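Local coordinates for protein teicoplanin pseudoaglycone deacetylase ORF2 (Actinoplanes teichomyceticus, PDB 3DFM) that probably hydrolyses the acetamide of teicoplanin pseudoaglycone, as expected of a zinc-binding de-N-acetylase of the PIG-L family, at residues A[107-112]-A[119-124]; A[154-159]-A[182-187]. All blocks are in the same frame, centred on the assembly; numbering follows the deposited sequence.

Overall arrangement
Interaction 1 is a surface contact and interaction 2 a buried one. Their centres lie about 24 Å apart and their nearest atoms about 11 Å apart, so they do not touch. They share no strand: 107-112 and 119-124 form a small antiparallel hairpin, while 154-159 and 182-187 join neighbouring parallel strands in the middle of the large mixed sheet. Backbone hydrogen bonds carry both. In the hairpin, small apolar contacts add to them, with Leu109 buried and Val121 exposed; in the sheet, an indole lies over the adjoining strand and a buried carboxylate approaches the next turn. Each contact also brings a zinc ligand, His124 in interaction 1 and Glu186 in interaction 2.

Interaction 1: A[107-112]-A[119-124]; sequences RWLTAH and LAVNDH. With ZN (zinc ion), chain F.
Thr110-Ala111 and Ala120-Val121 are the two short strands of an antiparallel beta hairpin at the protein surface. Thr110 and Val121 form a non-hydrogen-bonded pair. Ala111 and Ala120 form a hydrogen-bonded pair: Ala111 N gives to Ala120 O at 3.1 Å, and the return bond from Ala120 N to Ala111 O is weak. Just past the strands, Asn122 N gives a nearly straight bond to Leu109 O, 2.8 Å long with an angle of 172° at the hydrogen. The side chain of Asn122 lies beside Arg107, its amide plane tilted 36° to the guanidinium. Arg107 makes its salt bridge with Asp105. With an alanine at Asn122 the backbone bond could stay, but the contact with the guanidinium would be lost and a gap would probably open between Arg107 and the hairpin. Leu109 turns its CD1 branch to Val121 and His124. Leu109 CD1 is tight against Val121 CG1 at 3.4 Å and lies 3.6 Å from His124 ND1. At the other end, Leu119 CD2 approaches His112 ND1 at 3.3 Å, the two side chains crossing at about a right angle. His124 has CG between its backbone N and carbonyl carbon (chi1 46°), which turns the ring back along its own segment. His124 ND1 then gives a hydrogen bond to Asn122 O at 2.7 Å, with the oxygen in the ring plane. His124 NE2 binds a zinc ion at 2.2 Å, together with two waters and Asp129. The Asn122 carbonyl and the zinc ion together fix the rotation of the imidazole, and the bond at ND1 is likely to make NE2 a stronger zinc donor.

Interaction 2: A[154-159]-A[182-187]; sequences TCAAIG and VRLWED. With ZN (zinc ion), chain E.
The indole of Trp185 lies with one face over the backbone of Thr154 and Cys155. It packs across the parallel strands 151-155 and 182-185, joined by helix 162-177 in a beta-alpha-beta crossover of the Rossmann-like core of the PIG-L family. Cys155 CA sits 3.7 Å from the centroid of the five-membered ring of Trp185, only 20° off its normal, a CH-pi contact. Thr154 O is over the same face, offset toward the rim. At the edge, in plane, is the backbone N of Asp187. The ring also touches Ala20, Ser23 and Phe24 of helix 19-33. Between the strands, Thr154 N gives to Arg183 O at 3.0 Å, Trp185 N gives to Thr154 O at 2.8 Å, and Ala156 N gives to Trp185 O at 3.1 Å. With CG between the backbone N and the carbonyl carbon (chi1 64°), Trp185 folds its ring across the adjoining strand. Thr154 and Leu184 lie on the other face of the sheet, side by side and pointing the same way. Thr154 CG2 and Leu184 CD2 are tight at 3.5 Å. Beyond the strand ends, Asp187 turns its carboxylate toward the turn 156-158. Asp187 OD2 takes a weak hydrogen bond from Ile158 N at 2.9 Å. OD1 is held by His164 ND1, and since His164 binds a zinc ion, Asp187 is a second-shell residue that probably orients this ligand. Glu186 points the other way. Ile158 CD1 rests on its CG. The chain runs on extended to a different zinc, shared with His250, which Glu186 OE2 binds at 2.0 Å.

Interaction 1: A[107-112]-A[119-124]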
ATOM      1  N   ARG A 107      23.606   0.360 -11.255  1.00 41.03           N
ATOM      2  CA  ARG A 107      23.616   0.443  -9.799  1.00 40.32           C
ATOM      3  C   ARG A 107      22.291  -0.021  -9.192  1.00 39.02           C
ATOM      4  O   ARG A 107      21.247   0.075  -9.830  1.00 38.22           O
ATOM      5  CB  ARG A 107      23.903   1.875  -9.340  1.00 40.27           C
ATOM      6  CG  ARG A 107      25.359   2.311  -9.519  1.00 42.02           C
ATOM      7  CD  ARG A 107      25.550   3.759  -9.097  1.00 41.74           C
ATOM      8  NE  ARG A 107      24.640   4.669  -9.795  1.00 43.06           N
ATOM      9  CZ  ARG A 107      24.215   5.822  -9.290  1.00 45.10           C
ATOM     10  NH1 ARG A 107      24.611   6.208  -8.081  1.00 44.58           N
ATOM     11  NH2 ARG A 107      23.381   6.584  -9.985  1.00 46.24           N
ATOM     12  N   TRP A 108      22.350  -0.510  -7.955  1.00 37.88           N
ATOM     13  CA  TRP A 108      21.142  -0.731  -7.173  1.00 37.42           C
ATOM     14  C   TRP A 108      20.464   0.610  -6.959  1.00 37.01           C
ATOM     15  O   TRP A 108      21.137   1.626  -6.787  1.00 36.93           O
ATOM     16  CB  TRP A 108      21.469  -1.371  -5.821  1.00 36.98           C
ATOM     17  CG  TRP A 108      21.989  -2.777  -5.917  1.00 37.21           C
ATOM     18  CD1 TRP A 108      23.234  -3.220  -5.560  1.00 37.35           C
ATOM     19  CD2 TRP A 108      21.287  -3.919  -6.414  1.00 35.96           C
ATOM     20  NE1 TRP A 108      23.345  -4.567  -5.800  1.00 36.82           N
ATOM     21  CE2 TRP A 108      22.164  -5.021  -6.323  1.00 37.37           C
ATOM     22  CE3 TRP A 108      19.992  -4.122  -6.916  1.00 36.92           C
ATOM     23  CZ2 TRP A 108      21.793  -6.304  -6.717  1.00 37.20           C
ATOM     24  CZ3 TRP A 108      19.627  -5.400  -7.319  1.00 36.13           C
ATOM     25  CH2 TRP A 108      20.519  -6.472  -7.215  1.00 37.39           C
ATOM     26  N   LEU A 109      19.140   0.624  -6.990  1.00 36.71           N
ATOM     27  CA  LEU A 109      18.401   1.823  -6.605  1.00 37.15           C
ATOM     28  C   LEU A 109      18.684   2.183  -5.132  1.00 37.95           C
ATOM     29  O   LEU A 109      18.920   3.357  -4.798  1.00 37.18           O
ATOM     30  CB  LEU A 109      16.892   1.646  -6.851  1.00 37.07           C
ATOM     31  CG  LEU A 109      15.958   2.677  -6.204  1.00 36.47           C
ATOM     32  CD1 LEU A 109      16.224   4.075  -6.737  1.00 37.93           C
ATOM     33  CD2 LEU A 109      14.514   2.321  -6.412  1.00 37.11           C
ATOM     34  N   THR A 110      18.670   1.177  -4.261  1.00 38.74           N
ATOM     35  CA  THR A 110      18.857   1.414  -2.830  1.00 40.77           C
ATOM     36  C   THR A 110      20.178   0.842  -2.324  1.00 42.04           C
ATOM     37  O   THR A 110      20.491  -0.318  -2.559  1.00 41.63           O
ATOM     38  CB  THR A 110      17.726   0.799  -2.008  1.00 40.36           C
ATOM     39  OG1 THR A 110      17.739  -0.616  -2.204  1.00 42.88           O
ATOM     40  CG2 THR A 110      16.378   1.351  -2.434  1.00 39.76           C
ATOM     41  N   ALA A 111      20.936   1.672  -1.615  1.00 44.61           N
ATOM     42  CA  ALA A 111      22.226   1.275  -1.048  1.00 47.01           C
ATOM     43  C   ALA A 111      22.190   1.445   0.462  1.00 48.79           C
ATOM     44  O   ALA A 111      21.402   2.225   0.981  1.00 48.65           O
ATOM     45  CB  ALA A 111      23.327   2.123  -1.634  1.00 46.88           C
ATOM     46  N   HIS A 112      23.038   0.729   1.185  1.00 51.68           N
ATOM     47  CA  HIS A 112      23.111   1.027   2.613  1.00 54.43           C
ATOM     48  C   HIS A 112      24.244   1.960   2.998  1.00 55.89           C
ATOM     49  O   HIS A 112      25.325   1.928   2.409  1.00 56.20           O
ATOM     50  CB  HIS A 112      23.076  -0.212   3.509  1.00 54.42           C
ATOM     51  CG  HIS A 112      22.653   0.097   4.916  1.00 55.75           C
ATOM     52  ND1 HIS A 112      21.856   1.179   5.232  1.00 55.45           N
ATOM     53  CD2 HIS A 112      22.917  -0.529   6.088  1.00 56.90           C
ATOM     54  CE1 HIS A 112      21.647   1.206   6.534  1.00 56.90           C
ATOM     55  NE2 HIS A 112      22.282   0.181   7.079  1.00 57.89           N
ATOM     56  N   LEU A 119      17.156   3.417   4.636  1.00 61.29           N
ATOM     57  CA  LEU A 119      18.046   3.199   3.491  1.00 59.32           C
ATOM     58  C   LEU A 119      18.036   4.377   2.520  1.00 57.64           C
ATOM     59  O   LEU A 119      16.984   4.964   2.235  1.00 57.58           O
ATOM     60  CB  LEU A 119      17.674   1.915   2.749  1.00 59.68           C
ATOM     61  CG  LEU A 119      17.553   0.621   3.556  1.00 60.07           C
ATOM     62  CD1 LEU A 119      16.868  -0.445   2.720  1.00 60.18           C
ATOM     63  CD2 LEU A 119      18.916   0.137   4.048  1.00 61.05           C
ATOM     64  N   ALA A 120      19.220   4.718   2.016  1.00 55.16           N
ATOM     65  CA  ALA A 120      19.359   5.798   1.053  1.00 52.29           C
ATOM     66  C   ALA A 120      18.996   5.337  -0.361  1.00 50.21           C
ATOM     67  O   ALA A 120      19.453   4.289  -0.831  1.00 50.14           O
ATOM     68  CB  ALA A 120      20.773   6.367   1.092  1.00 52.71           C
ATOM     69  N   VAL A 121      18.161   6.128  -1.020  1.00 47.38           N
ATOM     70  CA  VAL A 121      17.805   5.915  -2.417  1.00 44.53           C
ATOM     71  C   VAL A 121      18.766   6.740  -3.268  1.00 42.83           C
ATOM     72  O   VAL A 121      18.985   7.928  -3.003  1.00 42.63           O
ATOM     73  CB  VAL A 121      16.336   6.338  -2.679  1.00 44.50           C
ATOM     74  CG1 VAL A 121      15.987   6.284  -4.153  1.00 43.63           C
ATOM     75  CG2 VAL A 121      15.382   5.467  -1.870  1.00 44.05           C
ATOM     76  N   ASN A 122      19.359   6.099  -4.267  1.00 40.40           N
ATOM     77  CA  ASN A 122      20.207   6.786  -5.226  1.00 38.39           C
ATOM     78  C   ASN A 122      19.367   7.668  -6.137  1.00 37.64           C
ATOM     79  O   ASN A 122      18.266   7.269  -6.551  1.00 36.56           O
ATOM     80  CB  ASN A 122      20.995   5.777  -6.059  1.00 38.12           C
ATOM     81  CG  ASN A 122      22.137   5.141  -5.289  1.00 37.94           C
ATOM     82  OD1 ASN A 122      22.277   3.914  -5.256  1.00 38.50           O
ATOM     83  ND2 ASN A 122      22.959   5.970  -4.662  1.00 36.01           N
ATOM     84  N   ASP A 123      19.887   8.857  -6.443  1.00 36.01           N
ATOM     85  CA  ASP A 123      19.252   9.770  -7.395  1.00 35.41           C
ATOM     86  C   ASP A 123      19.118   9.097  -8.765  1.00 34.59           C
ATOM     87  O   ASP A 123      19.995   8.334  -9.181  1.00 33.84           O
ATOM     88  CB  ASP A 123      20.068  11.058  -7.528  1.00 35.65           C
ATOM     89  CG  ASP A 123      20.061  11.896  -6.247  1.00 36.72           C
ATOM     90  OD1 ASP A 123      18.966  12.290  -5.800  1.00 37.17           O
ATOM     91  OD2 ASP A 123      21.150  12.174  -5.694  1.00 38.72           O
ATOM     92  N   HIS A 124      18.022   9.376  -9.459  1.00 33.98           N
ATOM     93  CA  HIS A 124      17.772   8.755 -10.767  1.00 34.28           C
ATOM     94  C   HIS A 124      16.916   9.678 -11.636  1.00 34.61           C
ATOM     95  O   HIS A 124      16.324  10.633 -11.132  1.00 34.41           O
ATOM     96  CB  HIS A 124      17.118   7.375 -10.592  1.00 34.00           C
ATOM     97  CG  HIS A 124      15.989   7.368  -9.610  1.00 35.14           C
ATOM     98  ND1 HIS A 124      16.187   7.294  -8.249  1.00 35.61           N
ATOM     99  CD2 HIS A 124      14.649   7.438  -9.792  1.00 35.09           C
ATOM    100  CE1 HIS A 124      15.019   7.321  -7.632  1.00 37.79           C
ATOM    101  NE2 HIS A 124      14.070   7.406  -8.547  1.00 37.65           N
TER
HETATM  102 ZN    ZN F 405      11.916   7.891  -8.134  1.00 51.92          ZN
HETATM  103  O   HOH W   1      12.350   5.851  -9.189  1.00 22.81           O
HETATM  104  O   HOH W   2      11.564   6.040  -7.122  1.00 30.70           O

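Interaction 2: A[154-159]-A[182-187]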
ATOM      1  N   THR A 154      -6.935   3.306  -3.324  1.00 25.80           N
ATOM      2  CA  THR A 154      -5.489   3.121  -3.240  1.00 25.70           C
ATOM      3  C   THR A 154      -4.925   4.083  -2.172  1.00 25.40           C
ATOM      4  O   THR A 154      -5.700   4.698  -1.446  1.00 24.48           O
ATOM      5  CB  THR A 154      -4.800   3.258  -4.640  1.00 25.98           C
ATOM      6  OG1 THR A 154      -3.470   2.732  -4.576  1.00 25.97           O
ATOM      7  CG2 THR A 154      -4.763   4.689  -5.098  1.00 25.93           C
ATOM      8  N   CYS A 155      -3.604   4.176  -2.057  1.00 25.49           N
ATOM      9  CA  CYS A 155      -2.968   4.917  -0.947  1.00 25.98           C
ATOM     10  C   CYS A 155      -2.823   6.408  -1.231  1.00 26.45           C
ATOM     11  O   CYS A 155      -2.549   6.795  -2.355  1.00 27.18           O
ATOM     12  CB  CYS A 155      -1.577   4.329  -0.661  1.00 25.60           C
ATOM     13  SG  CYS A 155      -0.437   4.391  -2.052  1.00 26.79           S
ATOM     14  N   ALA A 156      -2.963   7.242  -0.205  1.00 26.60           N
ATOM     15  CA  ALA A 156      -2.714   8.670  -0.344  1.00 26.90           C
ATOM     16  C   ALA A 156      -1.214   8.984  -0.444  1.00 27.73           C
ATOM     17  O   ALA A 156      -0.823  10.056  -0.919  1.00 27.63           O
ATOM     18  CB  ALA A 156      -3.362   9.433   0.820  1.00 27.34           C
ATOM     19  N   ALA A 157      -0.381   8.025  -0.038  1.00 28.10           N
ATOM     20  CA  ALA A 157       1.084   8.180   0.061  1.00 29.13           C
ATOM     21  C   ALA A 157       1.472   9.208   1.132  1.00 29.99           C
ATOM     22  O   ALA A 157       2.486   9.906   1.026  1.00 30.64           O
ATOM     23  CB  ALA A 157       1.730   8.508  -1.304  1.00 28.42           C
ATOM     24  N   ILE A 158       0.647   9.297   2.163  1.00 31.53           N
ATOM     25  CA  ILE A 158       1.034   9.986   3.386  1.00 32.96           C
ATOM     26  C   ILE A 158       2.294   9.285   3.861  1.00 33.57           C
ATOM     27  O   ILE A 158       2.338   8.051   3.927  1.00 34.00           O
ATOM     28  CB  ILE A 158      -0.085   9.923   4.458  1.00 33.27           C
ATOM     29  CG1 ILE A 158      -1.217  10.895   4.096  1.00 33.38           C
ATOM     30  CG2 ILE A 158       0.469  10.219   5.864  1.00 32.90           C
ATOM     31  CD1 ILE A 158      -2.555  10.544   4.718  1.00 33.04           C
ATOM     32  N   GLY A 159       3.333  10.071   4.135  1.00 34.35           N
ATOM     33  CA  GLY A 159       4.626   9.526   4.531  1.00 34.89           C
ATOM     34  C   GLY A 159       5.614   9.633   3.392  1.00 35.77           C
ATOM     35  O   GLY A 159       6.818   9.434   3.587  1.00 36.05           O
ATOM     36  N   VAL A 182     -12.301   7.017  -7.901  1.00 32.87           N
ATOM     37  CA  VAL A 182     -11.160   6.606  -7.092  1.00 31.73           C
ATOM     38  C   VAL A 182     -11.168   7.317  -5.729  1.00 31.19           C
ATOM     39  O   VAL A 182     -11.552   8.482  -5.628  1.00 30.45           O
ATOM     40  CB  VAL A 182      -9.820   6.796  -7.873  1.00 32.05           C
ATOM     41  CG1 VAL A 182      -9.569   8.262  -8.205  1.00 32.87           C
ATOM     42  CG2 VAL A 182      -8.630   6.194  -7.112  1.00 31.82           C
ATOM     43  N   ARG A 183     -10.787   6.583  -4.681  1.00 30.43           N
ATOM     44  CA  ARG A 183     -10.659   7.138  -3.348  1.00 29.95           C
ATOM     45  C   ARG A 183      -9.255   6.799  -2.847  1.00 28.82           C
ATOM     46  O   ARG A 183      -8.676   5.791  -3.260  1.00 28.19           O
ATOM     47  CB  ARG A 183     -11.710   6.541  -2.397  1.00 29.72           C
ATOM     48  CG  ARG A 183     -13.151   6.948  -2.686  1.00 30.65           C
ATOM     49  CD  ARG A 183     -14.107   6.518  -1.562  1.00 30.57           C
ATOM     50  NE  ARG A 183     -13.908   7.324  -0.351  1.00 32.38           N
ATOM     51  CZ  ARG A 183     -14.532   8.474  -0.112  1.00 32.71           C
ATOM     52  NH1 ARG A 183     -15.391   8.956  -1.005  1.00 32.74           N
ATOM     53  NH2 ARG A 183     -14.291   9.153   1.003  1.00 30.85           N
ATOM     54  N   LEU A 184      -8.717   7.628  -1.956  1.00 28.32           N
ATOM     55  CA  LEU A 184      -7.429   7.317  -1.326  1.00 28.16           C
ATOM     56  C   LEU A 184      -7.624   7.056   0.168  1.00 28.21           C
ATOM     57  O   LEU A 184      -8.330   7.801   0.827  1.00 28.49           O
ATOM     58  CB  LEU A 184      -6.394   8.431  -1.549  1.00 27.52           C
ATOM     59  CG  LEU A 184      -6.193   8.914  -2.994  1.00 27.52           C
ATOM     60  CD1 LEU A 184      -5.210  10.069  -3.041  1.00 29.58           C
ATOM     61  CD2 LEU A 184      -5.749   7.796  -3.932  1.00 24.70           C
ATOM     62  N   TRP A 185      -6.994   5.999   0.677  1.00 27.74           N
ATOM     63  CA  TRP A 185      -6.981   5.712   2.104  1.00 27.16           C
ATOM     64  C   TRP A 185      -5.832   6.441   2.797  1.00 27.51           C
ATOM     65  O   TRP A 185      -4.838   6.787   2.170  1.00 27.13           O
ATOM     66  CB  TRP A 185      -6.896   4.204   2.374  1.00 26.49           C
ATOM     67  CG  TRP A 185      -5.634   3.470   1.921  1.00 25.65           C
ATOM     68  CD1 TRP A 185      -4.334   3.689   2.343  1.00 24.18           C
ATOM     69  CD2 TRP A 185      -5.582   2.355   1.027  1.00 25.44           C
ATOM     70  NE1 TRP A 185      -3.485   2.798   1.725  1.00 24.52           N
ATOM     71  CE2 TRP A 185      -4.229   1.961   0.921  1.00 25.22           C
ATOM     72  CE3 TRP A 185      -6.556   1.647   0.294  1.00 26.10           C
ATOM     73  CZ2 TRP A 185      -3.819   0.894   0.104  1.00 26.11           C
ATOM     74  CZ3 TRP A 185      -6.142   0.585  -0.526  1.00 25.30           C
ATOM     75  CH2 TRP A 185      -4.786   0.225  -0.615  1.00 25.30           C
ATOM     76  N   GLU A 186      -5.990   6.673   4.092  1.00 28.09           N
ATOM     77  CA  GLU A 186      -4.938   7.255   4.896  1.00 28.35           C
ATOM     78  C   GLU A 186      -3.931   6.160   5.215  1.00 28.36           C
ATOM     79  O   GLU A 186      -4.285   5.167   5.860  1.00 28.06           O
ATOM     80  CB  GLU A 186      -5.542   7.814   6.180  1.00 28.79           C
ATOM     81  CG  GLU A 186      -4.521   8.409   7.125  1.00 30.02           C
ATOM     82  CD  GLU A 186      -5.145   8.873   8.433  1.00 30.35           C
ATOM     83  OE1 GLU A 186      -6.044   8.181   8.970  1.00 30.65           O
ATOM     84  OE2 GLU A 186      -4.719   9.933   8.925  1.00 31.84           O
ATOM     85  N   ASP A 187      -2.689   6.343   4.764  1.00 28.71           N
ATOM     86  CA  ASP A 187      -1.629   5.331   4.944  1.00 29.21           C
ATOM     87  C   ASP A 187      -1.342   5.061   6.419  1.00 29.58           C
ATOM     88  O   ASP A 187      -1.010   5.987   7.166  1.00 29.53           O
ATOM     89  CB  ASP A 187      -0.325   5.766   4.265  1.00 29.08           C
ATOM     90  CG  ASP A 187      -0.516   6.172   2.806  1.00 29.92           C
ATOM     91  OD1 ASP A 187       0.082   5.528   1.919  1.00 29.62           O
ATOM     92  OD2 ASP A 187      -1.272   7.127   2.553  1.00 31.28           O
TER
HETATM   93 ZN    ZN E 404      -5.710  10.529  10.600  1.00 46.71          ZN
HETATM   94  O   HOH W   3      -7.505  11.987   9.586  1.00 42.11           O